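Local coordinates for uncharacterized protein YJL217W (Saccharomyces cerevisiae, PDB 3O12), which functions in galactose metabolism via the GAL83 protein and may control the level of the enolase ENO1, at residues S92-I106 / Y184-L198. Residues are numbered along the deposited sequence; the frame is centred on the assembly and turned at random.
Sequences SYESLYDQAGIMVRI and YLVGPMACTPERGGL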
loop_
_atom_site.group_PDB
_atom_site.type_symbol
_atom_site.label_atom_id
_atom_site.label_comp_id
_atom_site.label_asym_id
_atom_site.label_seq_id
_atom_site.Cartn_x
_atom_site.Cartn_y
_atom_site.Cartn_z
ATOM N N SER A 92 2.247 -1.925 -13.865
ATOM C CA SER A 92 2.210 -2.803 -15.025
ATOM C C SER A 92 2.206 -4.269 -14.593
ATOM O O SER A 92 3.205 -4.970 -14.751
ATOM C CB SER A 92 3.424 -2.525 -15.909
ATOM O OG SER A 92 3.498 -1.154 -16.261
ATOM N N TYR A 93 1.083 -4.734 -14.054
ATOM C CA TYR A 93 1.014 -6.075 -13.474
ATOM C C TYR A 93 1.023 -7.146 -14.556
ATOM O O TYR A 93 0.391 -6.980 -15.598
ATOM C CB TYR A 93 -0.227 -6.219 -12.591
ATOM C CG TYR A 93 -0.422 -5.020 -11.699
ATOM C CD1 TYR A 93 0.177 -4.956 -10.446
ATOM C CD2 TYR A 93 -1.174 -3.931 -12.129
ATOM C CE1 TYR A 93 0.016 -3.846 -9.643
ATOM C CE2 TYR A 93 -1.344 -2.823 -11.330
ATOM C CZ TYR A 93 -0.749 -2.787 -10.090
ATOM O OH TYR A 93 -0.911 -1.677 -9.303
ATOM N N GLU A 94 1.734 -8.241 -14.298
ATOM C CA GLU A 94 1.902 -9.293 -15.301
ATOM C C GLU A 94 2.077 -10.704 -14.733
ATOM O O GLU A 94 2.023 -11.677 -15.486
ATOM C CB GLU A 94 3.081 -8.962 -16.220
ATOM C CG GLU A 94 2.863 -7.749 -17.106
ATOM C CD GLU A 94 4.153 -7.221 -17.701
ATOM O OE1 GLU A 94 5.208 -7.861 -17.501
ATOM O OE2 GLU A 94 4.114 -6.162 -18.362
ATOM N N SER A 95 2.282 -10.828 -13.423
ATOM C CA SER A 95 2.569 -12.138 -12.835
ATOM C C SER A 95 1.889 -12.391 -11.494
ATOM O O SER A 95 1.591 -11.459 -10.741
ATOM C CB SER A 95 4.081 -12.329 -12.676
ATOM O OG SER A 95 4.764 -12.090 -13.895
ATOM N N LEU A 96 1.668 -13.669 -11.197
ATOM C CA LEU A 96 1.106 -14.094 -9.923
ATOM C C LEU A 96 1.808 -13.427 -8.733
ATOM O O LEU A 96 3.033 -13.463 -8.615
ATOM C CB LEU A 96 1.183 -15.620 -9.790
ATOM C CG LEU A 96 0.605 -16.238 -8.513
ATOM C CD1 LEU A 96 -0.900 -16.010 -8.426
ATOM C CD2 LEU A 96 0.931 -17.725 -8.435
ATOM N N TYR A 97 1.007 -12.818 -7.864
ATOM C CA TYR A 97 1.480 -12.189 -6.628
ATOM C C TYR A 97 2.037 -10.774 -6.796
ATOM O O TYR A 97 2.392 -10.148 -5.802
ATOM C CB TYR A 97 2.488 -13.076 -5.884
ATOM C CG TYR A 97 1.938 -14.425 -5.469
ATOM C CD1 TYR A 97 0.781 -14.521 -4.702
ATOM C CD2 TYR A 97 2.583 -15.602 -5.831
ATOM C CE1 TYR A 97 0.276 -15.751 -4.317
ATOM C CE2 TYR A 97 2.088 -16.837 -5.451
ATOM C CZ TYR A 97 0.935 -16.906 -4.693
ATOM O OH TYR A 97 0.437 -18.134 -4.311
ATOM N N ASP A 98 2.125 -10.279 -8.032
ATOM C CA ASP A 98 2.488 -8.881 -8.263
ATOM C C ASP A 98 1.528 -7.988 -7.494
ATOM O O ASP A 98 0.317 -8.157 -7.601
ATOM C CB ASP A 98 2.389 -8.518 -9.743
ATOM C CG ASP A 98 3.559 -9.029 -10.554
ATOM O OD1 ASP A 98 4.353 -9.841 -10.029
ATOM O OD2 ASP A 98 3.676 -8.611 -11.725
ATOM N N GLN A 99 2.067 -7.029 -6.742
ATOM C CA GLN A 99 1.255 -6.161 -5.895
ATOM C C GLN A 99 1.774 -4.730 -5.898
ATOM O O GLN A 99 2.984 -4.491 -5.865
ATOM C CB GLN A 99 1.326 -6.593 -4.423
ATOM C CG GLN A 99 1.112 -8.047 -4.115
ATOM C CD GLN A 99 1.627 -8.400 -2.731
ATOM O OE1 GLN A 99 1.567 -7.587 -1.796
ATOM N NE2 GLN A 99 2.155 -9.608 -2.595
ATOM N N ALA A 100 0.854 -3.778 -5.869
ATOM C CA ALA A 100 1.223 -2.395 -5.609
ATOM C C ALA A 100 0.049 -1.654 -4.995
ATOM O O ALA A 100 -1.118 -2.008 -5.215
ATOM C CB ALA A 100 1.700 -1.712 -6.885
ATOM N N GLY A 101 0.361 -0.624 -4.221
ATOM C CA GLY A 101 -0.665 0.172 -3.584
ATOM C C GLY A 101 -0.085 1.044 -2.501
ATOM O O GLY A 101 0.889 1.773 -2.724
ATOM N N ILE A 102 -0.707 0.998 -1.332
ATOM C CA ILE A 102 -0.301 1.836 -0.214
ATOM C C ILE A 102 -0.100 0.979 1.027
ATOM O O ILE A 102 -0.721 -0.076 1.179
ATOM C CB ILE A 102 -1.376 2.917 0.042
ATOM C CG1 ILE A 102 -0.788 4.133 0.779
ATOM C CG2 ILE A 102 -2.599 2.330 0.766
ATOM C CD1 ILE A 102 -1.737 5.336 0.828
HETATM N N MSE A 103 0.769 1.425 1.917
HETATM C CA MSE A 103 0.954 0.808 3.229
HETATM C C MSE A 103 0.863 1.863 4.327
HETATM O O MSE A 103 1.301 3.010 4.148
HETATM C CB MSE A 103 2.296 0.058 3.285
HETATM C CG MSE A 103 2.834 -0.232 4.702
HETATM SE SE MSE A 103 4.387 -1.429 4.654
HETATM C CE MSE A 103 3.416 -3.104 4.494
ATOM N N VAL A 104 0.271 1.479 5.452
ATOM C CA VAL A 104 0.372 2.214 6.707
ATOM C C VAL A 104 1.142 1.304 7.651
ATOM O O VAL A 104 0.801 0.127 7.792
ATOM C CB VAL A 104 -1.004 2.504 7.309
ATOM C CG1 VAL A 104 -0.888 3.207 8.647
ATOM C CG2 VAL A 104 -1.879 3.302 6.340
ATOM N N ARG A 105 2.179 1.826 8.298
ATOM C CA ARG A 105 3.040 0.997 9.127
ATOM C C ARG A 105 3.355 1.684 10.444
ATOM O O ARG A 105 3.678 2.885 10.475
ATOM C CB ARG A 105 4.343 0.706 8.369
ATOM C CG ARG A 105 5.366 -0.157 9.106
ATOM C CD ARG A 105 6.521 -0.451 8.148
ATOM N NE ARG A 105 7.644 -1.166 8.755
ATOM C CZ ARG A 105 7.903 -2.456 8.569
ATOM N NH1 ARG A 105 7.105 -3.203 7.807
ATOM N NH2 ARG A 105 8.964 -3.009 9.140
ATOM N N ILE A 106 3.277 0.915 11.529
ATOM C CA ILE A 106 3.809 1.334 12.826
ATOM C C ILE A 106 5.172 0.666 13.015
ATOM O O ILE A 106 6.166 1.329 13.308
ATOM C CB ILE A 106 2.857 0.935 13.964
ATOM C CG1 ILE A 106 1.510 1.658 13.831
ATOM C CG2 ILE A 106 3.508 1.220 15.328
ATOM C CD1 ILE A 106 0.452 1.171 14.821
ATOM N N TYR A 184 2.507 7.498 12.490
ATOM C CA TYR A 184 2.445 6.402 11.538
ATOM C C TYR A 184 3.385 6.687 10.382
ATOM O O TYR A 184 3.844 7.821 10.203
ATOM C CB TYR A 184 1.023 6.220 10.987
ATOM C CG TYR A 184 -0.022 5.921 12.038
ATOM C CD1 TYR A 184 -0.285 4.615 12.426
ATOM C CD2 TYR A 184 -0.746 6.950 12.643
ATOM C CE1 TYR A 184 -1.254 4.333 13.394
ATOM C CE2 TYR A 184 -1.716 6.678 13.613
ATOM C CZ TYR A 184 -1.955 5.374 13.981
ATOM O OH TYR A 184 -2.919 5.092 14.926
ATOM N N LEU A 185 3.676 5.656 9.600
ATOM C CA LEU A 185 4.311 5.831 8.299
ATOM C C LEU A 185 3.297 5.434 7.247
ATOM O O LEU A 185 2.638 4.413 7.381
ATOM C CB LEU A 185 5.562 4.954 8.186
ATOM C CG LEU A 185 6.669 5.325 9.171
ATOM C CD1 LEU A 185 7.687 4.212 9.302
ATOM C CD2 LEU A 185 7.331 6.615 8.710
ATOM N N VAL A 186 3.147 6.233 6.205
ATOM C CA VAL A 186 2.197 5.906 5.151
ATOM C C VAL A 186 2.787 6.267 3.798
ATOM O O VAL A 186 3.501 7.264 3.658
ATOM C CB VAL A 186 0.810 6.596 5.388
ATOM C CG1 VAL A 186 0.927 8.121 5.414
ATOM C CG2 VAL A 186 -0.224 6.141 4.347
ATOM N N GLY A 187 2.510 5.458 2.788
ATOM C CA GLY A 187 3.072 5.734 1.482
ATOM C C GLY A 187 3.059 4.550 0.533
ATOM O O GLY A 187 2.574 3.462 0.868
ATOM N N PRO A 188 3.568 4.752 -0.681
ATOM C CA PRO A 188 3.655 3.727 -1.722
ATOM C C PRO A 188 4.236 2.400 -1.243
ATOM O O PRO A 188 5.203 2.351 -0.483
ATOM C CB PRO A 188 4.591 4.377 -2.752
ATOM C CG PRO A 188 4.267 5.809 -2.618
ATOM C CD PRO A 188 4.173 6.019 -1.128
HETATM N N MSE A 189 3.646 1.313 -1.730
HETATM C CA MSE A 189 4.160 -0.013 -1.469
HETATM C C MSE A 189 4.118 -0.817 -2.767
HETATM O O MSE A 189 3.209 -0.651 -3.574
HETATM C CB MSE A 189 3.286 -0.652 -0.379
HETATM C CG MSE A 189 3.445 -2.131 -0.123
HETATM SE SE MSE A 189 2.416 -3.302 -1.302
HETATM C CE MSE A 189 0.599 -2.592 -1.202
ATOM N N ALA A 190 5.109 -1.683 -2.974
ATOM C CA ALA A 190 5.080 -2.608 -4.107
ATOM C C ALA A 190 5.904 -3.853 -3.796
ATOM O O ALA A 190 6.952 -3.764 -3.147
ATOM C CB ALA A 190 5.586 -1.923 -5.379
ATOM N N CYS A 191 5.429 -5.008 -4.262
ATOM C CA CYS A 191 6.028 -6.307 -3.941
ATOM C C CYS A 191 5.950 -7.224 -5.153
ATOM O O CYS A 191 4.972 -7.185 -5.900
ATOM C CB CYS A 191 5.257 -7.019 -2.800
ATOM S SG CYS A 191 5.264 -6.176 -1.241
ATOM N N THR A 192 6.989 -8.030 -5.345
ATOM C CA THR A 192 6.919 -9.210 -6.208
ATOM C C THR A 192 7.562 -10.379 -5.466
ATOM O O THR A 192 8.781 -10.509 -5.445
ATOM C CB THR A 192 7.629 -9.012 -7.563
ATOM O OG1 THR A 192 8.884 -8.348 -7.366
ATOM C CG2 THR A 192 6.769 -8.189 -8.501
ATOM N N PRO A 193 6.738 -11.217 -4.821
ATOM C CA PRO A 193 7.269 -12.318 -4.008
ATOM C C PRO A 193 8.137 -13.316 -4.780
ATOM O O PRO A 193 8.976 -13.978 -4.167
ATOM C CB PRO A 193 6.005 -12.990 -3.462
ATOM C CG PRO A 193 4.993 -11.865 -3.398
ATOM C CD PRO A 193 5.297 -10.996 -4.601
ATOM N N GLU A 194 7.952 -13.413 -6.094
ATOM C CA GLU A 194 8.795 -14.282 -6.919
ATOM C C GLU A 194 9.775 -13.475 -7.780
ATOM O O GLU A 194 10.605 -12.738 -7.244
ATOM C CB GLU A 194 7.936 -15.237 -7.754
ATOM C CG GLU A 194 7.070 -16.144 -6.891
ATOM C CD GLU A 194 6.319 -17.195 -7.686
ATOM O OE1 GLU A 194 5.852 -16.883 -8.803
ATOM O OE2 GLU A 194 6.190 -18.332 -7.186
ATOM N N ARG A 195 9.703 -13.605 -9.101
ATOM C CA ARG A 195 10.596 -12.838 -9.961
ATOM C C ARG A 195 10.278 -11.348 -9.870
ATOM O O ARG A 195 9.121 -10.955 -9.712
ATOM C CB ARG A 195 10.536 -13.329 -11.410
ATOM C CG ARG A 195 11.231 -14.668 -11.628
ATOM C CD ARG A 195 11.223 -15.080 -13.093
ATOM N NE ARG A 195 12.002 -14.171 -13.929
ATOM C CZ ARG A 195 13.295 -14.325 -14.199
ATOM N NH1 ARG A 195 13.922 -13.447 -14.971
ATOM N NH2 ARG A 195 13.961 -15.355 -13.697
ATOM N N GLY A 196 11.315 -10.523 -9.951
ATOM C CA GLY A 196 11.130 -9.089 -9.851
ATOM C C GLY A 196 10.744 -8.472 -11.175
ATOM O O GLY A 196 10.433 -9.180 -12.139
ATOM N N GLY A 197 10.751 -7.145 -11.228
ATOM C CA GLY A 197 10.561 -6.454 -12.487
ATOM C C GLY A 197 9.240 -5.725 -12.657
ATOM O O GLY A 197 8.981 -5.165 -13.722
ATOM N N LEU A 198 8.402 -5.723 -11.626
ATOM C CA LEU A 198 7.145 -4.986 -11.708
ATOM C C LEU A 198 7.420 -3.486 -11.723
ATOM O O LEU A 198 8.056 -2.960 -10.818
ATOM C CB LEU A 198 6.235 -5.323 -10.526
ATOM C CG LEU A 198 5.013 -4.416 -10.356
ATOM C CD1 LEU A 198 4.089 -4.554 -11.552
ATOM C CD2 LEU A 198 4.264 -4.761 -9.082
HETATM O O HOH W 1 5.848 -4.357 -15.033
HETATM O O HOH W 2 5.450 -11.952 -7.722
#
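Gln99 and Cys191 trade a pair of backbone hydrogen bonds, the first of four such reciprocal pairs that zip 99-105 antiparallel to 185-191 in one sheet of this two-sheet, all-beta DUF1349 domain. The ladder continues through Gly101 with Met189 and Met103 with Gly187, and closes at Arg105 with Leu185, where Arg105 N reaches Leu185 O at 2.8 Å. On the face toward the second sheet, Val104 and Val186 lie side by side, their CG2 methyls 3.8 Å apart; Val186 continues onto Trp205 and Leu207 of strand 199-208. The other face carries two selenomethionines: Met103 CB lies 3.9 Å from Met189 CB, and both side chains touch Phe59. Met189 starts with CG anti to the backbone N (chi1 168°), then folds back through two bends, bringing CE 3.6 Å from Gly101 N. Past the strand, Pro193 sets CD 3.7 Å from Tyr97 CB, while Leu198 CD1 reaches Ser92 O at 3.3 Å. The type II turn 95-98 is closed by Asp98 N to Ser95 O, and the Asp98 carboxylate folds back on its entry, OD2 accepting Glu94 N and, weakly, Ser95 N. Gln99 OE1 is held by Lys113, and its NE2 turns back to Tyr97 O, 3.3 Å away and in the carbonyl plane.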